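Local coordinates for acidocalcisomal pyrophosphatase (Trypanosoma brucei brucei, PDB 5C5V), which probably hydrolyses inorganic pyrophosphate to phosphate with the help of magnesium ions, as a member of the PPase family that also carries an EF-hand region, at residues 91-96 against 116-121; 96-101 against 109-114; 34-39 against 77-82. All coordinates share one frame; numbering follows the deposited sequence.

Contact 1 (91-96 against 116-121); sequences YHQQQL and RDLETG
His92 and Gln94 both hydrogen-bond to one carboxylate oxygen, Asp117 OD1. The imidazole gives its ND1, 3.3 Å from Asp117 OD1, which lies in the ring plane and answers with its syn lone pair. Gln94 NE2 reaches Asp117 OD1 at 3.1 Å from above the carboxylate, its amide turned almost perpendicular to it; the bend at chi2 (-69°) folds the chain back over the partner strand. The other oxygen, Asp117 OD2, accepts from Glu119 N in an Asx turn and from Thr120 N in an Asx motif, so four donors fix the rotation of the group.

Backbone bonds continue the pairing: Gln95 and Arg116 form a hydrogen-bonded antiparallel pair, with Gln95 N 2.9 Å from Arg116 O, and Leu118 N binds Gln93 O at 3.0 Å. Carbon contacts accompany these. Glu119 CB sits 3.9 Å from the centroid of the His92 ring, a CH-pi contact over its face, and Leu118 CD2 meets Gln95 CB.

Glu119 turns its carboxylate to Arg11 of helix 3-14, which also packs on His92 through Met4. At the outer edge of strand 94-101, Gln94 and Gln95 pair in parallel with a strand of the second subunit, extending the sheet across the interface.

Contact 2 (96-101 against 109-114); sequences LVVHEK and YRVLYF
Leu112 N binds His99 O at 2.7 Å with an N-H...O angle of 169°, meeting the carbonyl nearly head-on, the shortest of six backbone bonds between the strands. Three hydrogen-bonded antiparallel pairs, Val97 with Phe114, His99 with Leu112 and Lys101 with Arg110, alternate with two non-hydrogen-bonded ones.

On the face bearing Val97, His99 and Leu112, the His99 ring turns an edge toward the face of Phe114 in an offset edge-to-face pair, centroids 5.5 Å apart and planes at 63°. The other face carries Tyr113: Leu96 CD1 touches its edge at Tyr113 CD1 (4.0 Å), and Val98 CG2 lies 3.9 Å from Tyr113 CE1. Tyr113 OH is hydrogen-bonded to Gly236 O.

Tyr109 OH donates to Glu100 OE2, which lies at the ring edge near its plane; at 2.5 Å the bond is unusually short and its exact length doubtful. Tyr109 CG stands opposite its backbone N (chi1 -175°), which sends the ring across to strand 96-101, while the extended Glu100 chain brings its carboxylate to meet it.

Strand 110-117 also pairs with strand 123-126, and Val111 bonds through its backbone to Ile177. The arrangement is a regular antiparallel beta hairpin, two strands of a three-stranded sheet.

Contact 3 (34-39 against 77-82); sequences RYLGRN and TKCFSM
Residues 34-39, which begin in helix 26-36, come up against one side of helix 73-87, and the backbones approach most nearly at Asn39 and Cys79, with Asn39 CA 6.0 Å from Cys79 CA. Met82 carries most of the contact. Its chain runs extended as far as the sulfur, CG lying anti to the backbone N (chi1 170°), and then bends at chi3 (51°), which swings the methyl group in over the Tyr35 ring. Met82 CE stands 4.1 Å from the ring centroid, only 12° off the normal, a CH-pi contact over the centre of one face. The sulfur makes a Met-aromatic contact from a more oblique place, with Met82 SD 4.4 Å from the centroid of the Tyr35 ring. The Tyr35 hydroxyl bonds to Asp86 one turn further along helix 73-87, so the ring that receives the methionine is tied at its far end to the same helix.

Both segments belong to the helical N-terminal region, consistent with the EF-hand part of the protein, and the contact joins two of its helices. Helix 3-14 lies against Tyr35 through Leu12, while helix 61-69 brings Trp67 to Leu36 and Trp68 to Cys79.

On the other flanks of the methionine, Asn39 OD1 lies 3.5 Å from Met82 CB, and the aliphatic part of Arg38 crosses it at about a right angle, with Arg38 CB 4.0 Å from Met82 SD. Deeper in, Cys79 packs beside Leu36: Cys79 CB is 3.3 Å from Leu36 O, and Leu36 CD2 reaches Cys79 SG at 4.0 Å. Tyr35 and Arg38 also border the second subunit, packing against its Lys335 and Val336 respectively.

In the fold
Contacts 1 and 2 are successive parts of one beta hairpin: they share Leu96, lie about 17 Å apart between centres, and touch where Arg116 NH2 meets Val97 CG2 at 4.0 Å. Contact 2 lies toward the hairpin turn, contact 1 at the open end. Contact 3 belongs to the helical region that precedes them in the chain, its centre about 26 Å from that of contact 1 and about 42 Å from that of contact 2. All three touch the second subunit. Contact 2 comes nearest the active site, with the side chain of Tyr113 about 13 Å from a bound magnesium ion and that of Arg110 about 10 Å from that of Glu167, which binds magnesium.

Contact 1 (91-96 against 116-121)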
loop_
_atom_site.group_PDB
_atom_site.type_symbol
_atom_site.label_atom_id
_atom_site.label_comp_id
_atom_site.label_asym_id
_atom_site.label_seq_id
_atom_site.Cartn_x
_atom_site.Cartn_y
_atom_site.Cartn_z
ATOM N N TYR A 91 -1.159 30.227 -17.429
ATOM C CA TYR A 91 -2.586 30.093 -17.721
ATOM C C TYR A 91 -3.387 30.334 -16.449
ATOM O O TYR A 91 -2.851 30.224 -15.347
ATOM C CB TYR A 91 -2.897 28.705 -18.291
ATOM N N HIS A 92 -4.661 30.674 -16.590
ATOM C CA HIS A 92 -5.498 30.883 -15.418
ATOM C C HIS A 92 -6.066 29.561 -14.934
ATOM O O HIS A 92 -6.781 28.881 -15.664
ATOM C CB HIS A 92 -6.641 31.852 -15.712
ATOM C CG HIS A 92 -6.195 33.250 -15.997
ATOM N ND1 HIS A 92 -7.076 34.306 -16.069
ATOM C CD2 HIS A 92 -4.964 33.769 -16.214
ATOM C CE1 HIS A 92 -6.407 35.418 -16.328
ATOM N NE2 HIS A 92 -5.124 35.120 -16.420
ATOM N N GLN A 93 -5.745 29.195 -13.704
ATOM C CA GLN A 93 -6.314 28.005 -13.113
ATOM C C GLN A 93 -7.802 28.203 -12.825
ATOM O O GLN A 93 -8.218 29.261 -12.344
ATOM C CB GLN A 93 -5.554 27.637 -11.839
ATOM C CG GLN A 93 -5.961 26.316 -11.265
ATOM C CD GLN A 93 -4.975 25.798 -10.230
ATOM O OE1 GLN A 93 -4.332 26.576 -9.528
ATOM N NE2 GLN A 93 -4.843 24.482 -10.147
ATOM N N GLN A 94 -8.604 27.198 -13.165
ATOM C CA GLN A 94 -10.030 27.216 -12.865
ATOM C C GLN A 94 -10.320 26.248 -11.728
ATOM O O GLN A 94 -9.998 25.059 -11.810
ATOM C CB GLN A 94 -10.861 26.844 -14.098
ATOM C CG GLN A 94 -10.509 27.628 -15.361
ATOM C CD GLN A 94 -10.911 29.075 -15.267
ATOM O OE1 GLN A 94 -11.966 29.408 -14.723
ATOM N NE2 GLN A 94 -10.057 29.952 -15.765
ATOM N N GLN A 95 -10.947 26.748 -10.674
ATOM C CA GLN A 95 -11.333 25.895 -9.554
ATOM C C GLN A 95 -12.721 25.329 -9.794
ATOM O O GLN A 95 -13.676 26.078 -9.976
ATOM C CB GLN A 95 -11.304 26.685 -8.244
ATOM C CG GLN A 95 -11.901 25.960 -7.054
ATOM C CD GLN A 95 -11.128 24.718 -6.688
ATOM O OE1 GLN A 95 -9.927 24.781 -6.415
ATOM N NE2 GLN A 95 -11.805 23.576 -6.694
ATOM N N LEU A 96 -12.837 24.006 -9.811
ATOM C CA LEU A 96 -14.150 23.389 -9.942
ATOM C C LEU A 96 -14.892 23.572 -8.639
ATOM O O LEU A 96 -14.368 23.266 -7.577
ATOM C CB LEU A 96 -14.043 21.912 -10.304
ATOM C CG LEU A 96 -15.360 21.281 -10.767
ATOM C CD1 LEU A 96 -15.901 22.003 -12.001
ATOM C CD2 LEU A 96 -15.184 19.788 -11.045
ATOM N N ARG A 116 -14.435 28.820 -10.934
ATOM C CA ARG A 116 -13.956 30.052 -10.344
ATOM C C ARG A 116 -12.574 30.290 -10.912
ATOM O O ARG A 116 -11.650 29.537 -10.623
ATOM C CB ARG A 116 -13.879 29.958 -8.830
ATOM C CG ARG A 116 -13.395 31.227 -8.126
ATOM C CD ARG A 116 -13.351 30.879 -6.666
ATOM N NE ARG A 116 -14.695 30.620 -6.175
ATOM C CZ ARG A 116 -14.947 29.917 -5.080
ATOM N NH1 ARG A 116 -13.937 29.371 -4.411
ATOM N NH2 ARG A 116 -16.207 29.704 -4.692
ATOM N N ASP A 117 -12.440 31.300 -11.756
ATOM C CA ASP A 117 -11.134 31.696 -12.254
ATOM C C ASP A 117 -10.324 32.230 -11.062
ATOM O O ASP A 117 -10.716 33.217 -10.437
ATOM C CB ASP A 117 -11.290 32.739 -13.361
ATOM C CG ASP A 117 -9.994 33.040 -14.075
ATOM O OD1 ASP A 117 -10.015 33.047 -15.319
ATOM O OD2 ASP A 117 -8.965 33.288 -13.418
ATOM N N LEU A 118 -9.220 31.565 -10.728
ATOM C CA LEU A 118 -8.465 31.907 -9.512
ATOM C C LEU A 118 -7.697 33.227 -9.620
ATOM O O LEU A 118 -7.230 33.762 -8.611
ATOM C CB LEU A 118 -7.501 30.775 -9.140
ATOM C CG LEU A 118 -8.222 29.505 -8.661
ATOM C CD1 LEU A 118 -7.258 28.524 -8.030
ATOM C CD2 LEU A 118 -9.341 29.851 -7.676
ATOM N N GLU A 119 -7.562 33.750 -10.834
ATOM C CA GLU A 119 -6.894 35.024 -11.038
ATOM C C GLU A 119 -7.886 36.187 -11.057
ATOM O O GLU A 119 -7.633 37.244 -10.458
ATOM C CB GLU A 119 -6.068 34.996 -12.328
ATOM C CG GLU A 119 -4.906 33.991 -12.300
ATOM C CD GLU A 119 -4.054 34.083 -11.023
ATOM O OE1 GLU A 119 -3.536 35.184 -10.715
ATOM O OE2 GLU A 119 -3.884 33.044 -10.330
ATOM N N THR A 120 -9.002 36.012 -11.755
ATOM C CA THR A 120 -10.020 37.056 -11.820
ATOM C C THR A 120 -11.039 36.940 -10.685
ATOM O O THR A 120 -11.651 37.925 -10.288
ATOM C CB THR A 120 -10.791 37.014 -13.154
ATOM O OG1 THR A 120 -11.607 35.833 -13.188
ATOM C CG2 THR A 120 -9.828 37.014 -14.343
ATOM N N GLY A 121 -11.209 35.736 -10.150
ATOM C CA GLY A 121 -12.194 35.507 -9.102
ATOM C C GLY A 121 -13.628 35.396 -9.611
ATOM O O GLY A 121 -14.547 35.126 -8.833
#

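Contact 2 (96-101 against 109-114)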
loop_
_atom_site.group_PDB
_atom_site.type_symbol
_atom_site.label_atom_id
_atom_site.label_comp_id
_atom_site.label_asym_id
_atom_site.label_seq_id
_atom_site.Cartn_x
_atom_site.Cartn_y
_atom_site.Cartn_z
ATOM N N LEU A 96 -12.837 24.006 -9.811
ATOM C CA LEU A 96 -14.150 23.389 -9.942
ATOM C C LEU A 96 -14.892 23.572 -8.639
ATOM O O LEU A 96 -14.368 23.266 -7.577
ATOM C CB LEU A 96 -14.043 21.912 -10.304
ATOM C CG LEU A 96 -15.360 21.281 -10.767
ATOM C CD1 LEU A 96 -15.901 22.003 -12.001
ATOM C CD2 LEU A 96 -15.184 19.788 -11.045
ATOM N N VAL A 97 -16.100 24.113 -8.722
ATOM C CA VAL A 97 -16.901 24.378 -7.537
ATOM C C VAL A 97 -18.239 23.681 -7.695
ATOM O O VAL A 97 -18.835 23.712 -8.775
ATOM C CB VAL A 97 -17.115 25.880 -7.306
ATOM C CG1 VAL A 97 -17.969 26.101 -6.067
ATOM C CG2 VAL A 97 -15.773 26.588 -7.149
ATOM N N VAL A 98 -18.698 23.028 -6.634
ATOM C CA VAL A 98 -19.942 22.275 -6.684
ATOM C C VAL A 98 -20.970 22.860 -5.716
ATOM O O VAL A 98 -20.661 23.139 -4.558
ATOM C CB VAL A 98 -19.715 20.792 -6.357
ATOM C CG1 VAL A 98 -21.006 20.043 -6.458
ATOM C CG2 VAL A 98 -18.720 20.185 -7.325
ATOM N N HIS A 99 -22.176 23.116 -6.205
ATOM C CA HIS A 99 -23.245 23.571 -5.327
ATOM C C HIS A 99 -24.470 22.673 -5.434
ATOM O O HIS A 99 -24.865 22.286 -6.531
ATOM C CB HIS A 99 -23.615 25.015 -5.646
ATOM C CG HIS A 99 -22.700 26.014 -5.014
ATOM N ND1 HIS A 99 -22.368 27.208 -5.615
ATOM C CD2 HIS A 99 -22.064 26.005 -3.814
ATOM C CE1 HIS A 99 -21.546 27.880 -4.828
ATOM N NE2 HIS A 99 -21.347 27.173 -3.729
ATOM N N GLU A 100 -25.081 22.376 -4.291
ATOM C CA GLU A 100 -26.318 21.621 -4.263
ATOM C C GLU A 100 -27.518 22.556 -4.209
ATOM O O GLU A 100 -27.473 23.610 -3.588
ATOM C CB GLU A 100 -26.335 20.674 -3.062
ATOM C CG GLU A 100 -25.145 19.735 -3.007
ATOM C CD GLU A 100 -25.091 18.937 -1.723
ATOM O OE1 GLU A 100 -24.752 19.534 -0.670
ATOM O OE2 GLU A 100 -25.400 17.725 -1.751
ATOM N N LYS A 101 -28.585 22.159 -4.889
ATOM C CA LYS A 101 -29.904 22.744 -4.712
ATOM C C LYS A 101 -30.805 21.636 -4.175
ATOM O O LYS A 101 -31.163 20.722 -4.923
ATOM C CB LYS A 101 -30.437 23.299 -6.027
ATOM C CG LYS A 101 -29.562 24.363 -6.661
ATOM C CD LYS A 101 -29.536 25.635 -5.826
ATOM C CE LYS A 101 -28.660 26.693 -6.480
ATOM N NZ LYS A 101 -28.733 28.036 -5.813
ATOM N N TYR A 109 -33.707 17.930 -6.342
ATOM C CA TYR A 109 -32.282 17.932 -6.056
ATOM C C TYR A 109 -31.419 18.036 -7.311
ATOM O O TYR A 109 -31.633 17.320 -8.285
ATOM C CB TYR A 109 -31.925 16.673 -5.281
ATOM C CG TYR A 109 -30.494 16.614 -4.814
ATOM C CD1 TYR A 109 -30.043 17.433 -3.788
ATOM C CD2 TYR A 109 -29.600 15.718 -5.385
ATOM C CE1 TYR A 109 -28.732 17.369 -3.346
ATOM C CE2 TYR A 109 -28.283 15.638 -4.946
ATOM C CZ TYR A 109 -27.854 16.468 -3.932
ATOM O OH TYR A 109 -26.545 16.395 -3.504
ATOM N N ARG A 110 -30.443 18.938 -7.275
ATOM C CA ARG A 110 -29.493 19.119 -8.368
ATOM C C ARG A 110 -28.093 19.350 -7.814
ATOM O O ARG A 110 -27.921 19.950 -6.748
ATOM C CB ARG A 110 -29.896 20.303 -9.269
ATOM C CG ARG A 110 -31.150 20.089 -10.112
ATOM C CD ARG A 110 -30.938 19.018 -11.163
ATOM N NE ARG A 110 -32.106 18.858 -12.030
ATOM C CZ ARG A 110 -33.243 18.284 -11.653
ATOM N NH1 ARG A 110 -33.368 17.805 -10.419
ATOM N NH2 ARG A 110 -34.251 18.186 -12.505
ATOM N N VAL A 111 -27.092 18.841 -8.523
ATOM C CA VAL A 111 -25.712 19.190 -8.230
ATOM C C VAL A 111 -25.160 20.025 -9.376
ATOM O O VAL A 111 -25.003 19.536 -10.493
ATOM C CB VAL A 111 -24.825 17.957 -8.025
ATOM C CG1 VAL A 111 -23.430 18.406 -7.646
ATOM C CG2 VAL A 111 -25.417 17.034 -6.952
ATOM N N LEU A 112 -24.875 21.290 -9.086
ATOM C CA LEU A 112 -24.422 22.235 -10.093
ATOM C C LEU A 112 -22.919 22.431 -10.033
ATOM O O LEU A 112 -22.326 22.356 -8.956
ATOM C CB LEU A 112 -25.125 23.591 -9.923
ATOM C CG LEU A 112 -26.602 23.654 -10.312
ATOM C CD1 LEU A 112 -27.402 22.707 -9.442
ATOM C CD2 LEU A 112 -27.150 25.089 -10.227
ATOM N N TYR A 113 -22.323 22.693 -11.198
ATOM C CA TYR A 113 -20.891 22.906 -11.323
ATOM C C TYR A 113 -20.561 24.315 -11.794
ATOM O O TYR A 113 -21.257 24.887 -12.636
ATOM C CB TYR A 113 -20.282 21.890 -12.282
ATOM C CG TYR A 113 -20.306 20.469 -11.750
ATOM C CD1 TYR A 113 -19.151 19.857 -11.272
ATOM C CD2 TYR A 113 -21.490 19.745 -11.727
ATOM C CE1 TYR A 113 -19.179 18.544 -10.782
ATOM C CE2 TYR A 113 -21.533 18.464 -11.247
ATOM C CZ TYR A 113 -20.378 17.863 -10.775
ATOM O OH TYR A 113 -20.454 16.584 -10.312
ATOM N N PHE A 114 -19.492 24.870 -11.238
ATOM C CA PHE A 114 -19.017 26.180 -11.624
ATOM C C PHE A 114 -17.516 26.188 -11.842
ATOM O O PHE A 114 -16.804 25.297 -11.390
ATOM C CB PHE A 114 -19.373 27.209 -10.560
ATOM C CG PHE A 114 -20.841 27.338 -10.309
ATOM C CD1 PHE A 114 -21.559 28.388 -10.864
ATOM C CD2 PHE A 114 -21.507 26.411 -9.513
ATOM C CE1 PHE A 114 -22.911 28.514 -10.636
ATOM C CE2 PHE A 114 -22.863 26.535 -9.280
ATOM C CZ PHE A 114 -23.568 27.591 -9.848
#

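Contact 3 (34-39 against 77-82)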
loop_
_atom_site.group_PDB
_atom_site.type_symbol
_atom_site.label_atom_id
_atom_site.label_comp_id
_atom_site.label_asym_id
_atom_site.label_seq_id
_atom_site.Cartn_x
_atom_site.Cartn_y
_atom_site.Cartn_z
ATOM N N ARG A 34 13.684 51.060 -9.884
ATOM C CA ARG A 34 14.633 50.676 -10.921
ATOM C C ARG A 34 14.039 49.592 -11.836
ATOM O O ARG A 34 14.362 49.531 -13.020
ATOM C CB ARG A 34 15.936 50.181 -10.293
ATOM C CG ARG A 34 17.046 49.894 -11.290
ATOM N N TYR A 35 13.171 48.741 -11.295
ATOM C CA TYR A 35 12.570 47.681 -12.093
ATOM C C TYR A 35 11.396 48.188 -12.945
ATOM O O TYR A 35 11.359 47.963 -14.153
ATOM C CB TYR A 35 12.108 46.525 -11.199
ATOM C CG TYR A 35 11.241 45.505 -11.904
ATOM C CD1 TYR A 35 11.779 44.646 -12.857
ATOM C CD2 TYR A 35 9.895 45.384 -11.605
ATOM C CE1 TYR A 35 10.993 43.710 -13.508
ATOM C CE2 TYR A 35 9.105 44.449 -12.243
ATOM C CZ TYR A 35 9.659 43.615 -13.193
ATOM O OH TYR A 35 8.864 42.686 -13.829
ATOM N N LEU A 36 10.437 48.859 -12.313
ATOM C CA LEU A 36 9.275 49.391 -13.023
ATOM C C LEU A 36 9.712 50.389 -14.091
ATOM O O LEU A 36 9.101 50.492 -15.152
ATOM C CB LEU A 36 8.315 50.054 -12.039
ATOM C CG LEU A 36 7.544 49.063 -11.162
ATOM C CD1 LEU A 36 6.724 49.807 -10.135
ATOM C CD2 LEU A 36 6.642 48.179 -12.015
ATOM N N GLY A 37 10.797 51.087 -13.787
ATOM C CA GLY A 37 11.376 52.132 -14.603
ATOM C C GLY A 37 12.276 51.657 -15.725
ATOM O O GLY A 37 12.795 52.459 -16.501
ATOM N N ARG A 38 12.452 50.351 -15.830
ATOM C CA ARG A 38 13.355 49.782 -16.820
ATOM C C ARG A 38 12.996 50.141 -18.266
ATOM O O ARG A 38 13.870 50.246 -19.115
ATOM C CB ARG A 38 13.383 48.256 -16.654
ATOM C CG ARG A 38 14.504 47.551 -17.399
ATOM C CD ARG A 38 14.513 46.042 -17.122
ATOM N NE ARG A 38 14.862 45.731 -15.737
ATOM C CZ ARG A 38 16.084 45.390 -15.325
ATOM N NH1 ARG A 38 17.082 45.306 -16.197
ATOM N NH2 ARG A 38 16.307 45.132 -14.038
ATOM N N ASN A 39 11.724 50.372 -18.550
ATOM C CA ASN A 39 11.360 50.745 -19.898
ATOM C C ASN A 39 11.035 52.221 -19.945
ATOM O O ASN A 39 10.202 52.658 -20.732
ATOM C CB ASN A 39 10.195 49.907 -20.384
ATOM C CG ASN A 39 10.581 48.457 -20.569
ATOM O OD1 ASN A 39 10.053 47.558 -19.904
ATOM N ND2 ASN A 39 11.536 48.222 -21.469
ATOM N N THR A 77 0.384 51.197 -18.407
ATOM C CA THR A 77 0.356 50.036 -19.301
ATOM C C THR A 77 1.673 49.867 -20.079
ATOM O O THR A 77 1.978 48.759 -20.530
ATOM C CB THR A 77 -0.854 50.079 -20.264
ATOM O OG1 THR A 77 -2.068 50.063 -19.498
ATOM C CG2 THR A 77 -0.860 48.848 -21.175
ATOM N N LYS A 78 2.438 50.944 -20.280
ATOM C CA LYS A 78 3.689 50.773 -21.015
ATOM C C LYS A 78 4.663 49.891 -20.219
ATOM O O LYS A 78 5.194 48.909 -20.755
ATOM C CB LYS A 78 4.374 52.099 -21.313
ATOM C CG LYS A 78 4.895 52.846 -20.096
ATOM C CD LYS A 78 5.406 54.215 -20.504
ATOM C CE LYS A 78 5.883 55.026 -19.315
ATOM N NZ LYS A 78 6.393 56.370 -19.743
ATOM N N CYS A 79 4.869 50.202 -18.934
ATOM C CA CYS A 79 5.822 49.429 -18.147
ATOM C C CYS A 79 5.146 48.125 -17.744
ATOM O O CYS A 79 5.803 47.104 -17.581
ATOM C CB CYS A 79 6.303 50.189 -16.899
ATOM S SG CYS A 79 5.304 49.900 -15.393
ATOM N N PHE A 80 3.824 48.161 -17.609
ATOM C CA PHE A 80 3.056 46.994 -17.190
ATOM C C PHE A 80 3.204 45.826 -18.156
ATOM O O PHE A 80 2.966 44.672 -17.795
ATOM C CB PHE A 80 1.573 47.336 -17.051
ATOM C CG PHE A 80 0.723 46.166 -16.639
ATOM C CD1 PHE A 80 0.685 45.745 -15.314
ATOM C CD2 PHE A 80 -0.001 45.454 -17.582
ATOM C CE1 PHE A 80 -0.085 44.648 -14.929
ATOM C CE2 PHE A 80 -0.774 44.356 -17.207
ATOM C CZ PHE A 80 -0.813 43.952 -15.877
ATOM N N SER A 81 3.568 46.110 -19.395
ATOM C CA SER A 81 3.767 45.026 -20.343
ATOM C C SER A 81 4.933 44.157 -19.884
ATOM O O SER A 81 4.908 42.943 -20.047
ATOM C CB SER A 81 4.012 45.561 -21.751
ATOM O OG SER A 81 4.210 44.481 -22.644
ATOM N N MET A 82 5.961 44.789 -19.320
ATOM C CA MET A 82 7.078 44.049 -18.743
ATOM C C MET A 82 6.627 43.277 -17.507
ATOM O O MET A 82 6.874 42.083 -17.393
ATOM C CB MET A 82 8.235 44.986 -18.388
ATOM C CG MET A 82 9.331 44.298 -17.569
ATOM S SD MET A 82 10.521 45.438 -16.824
ATOM C CE MET A 82 9.447 46.605 -15.986
#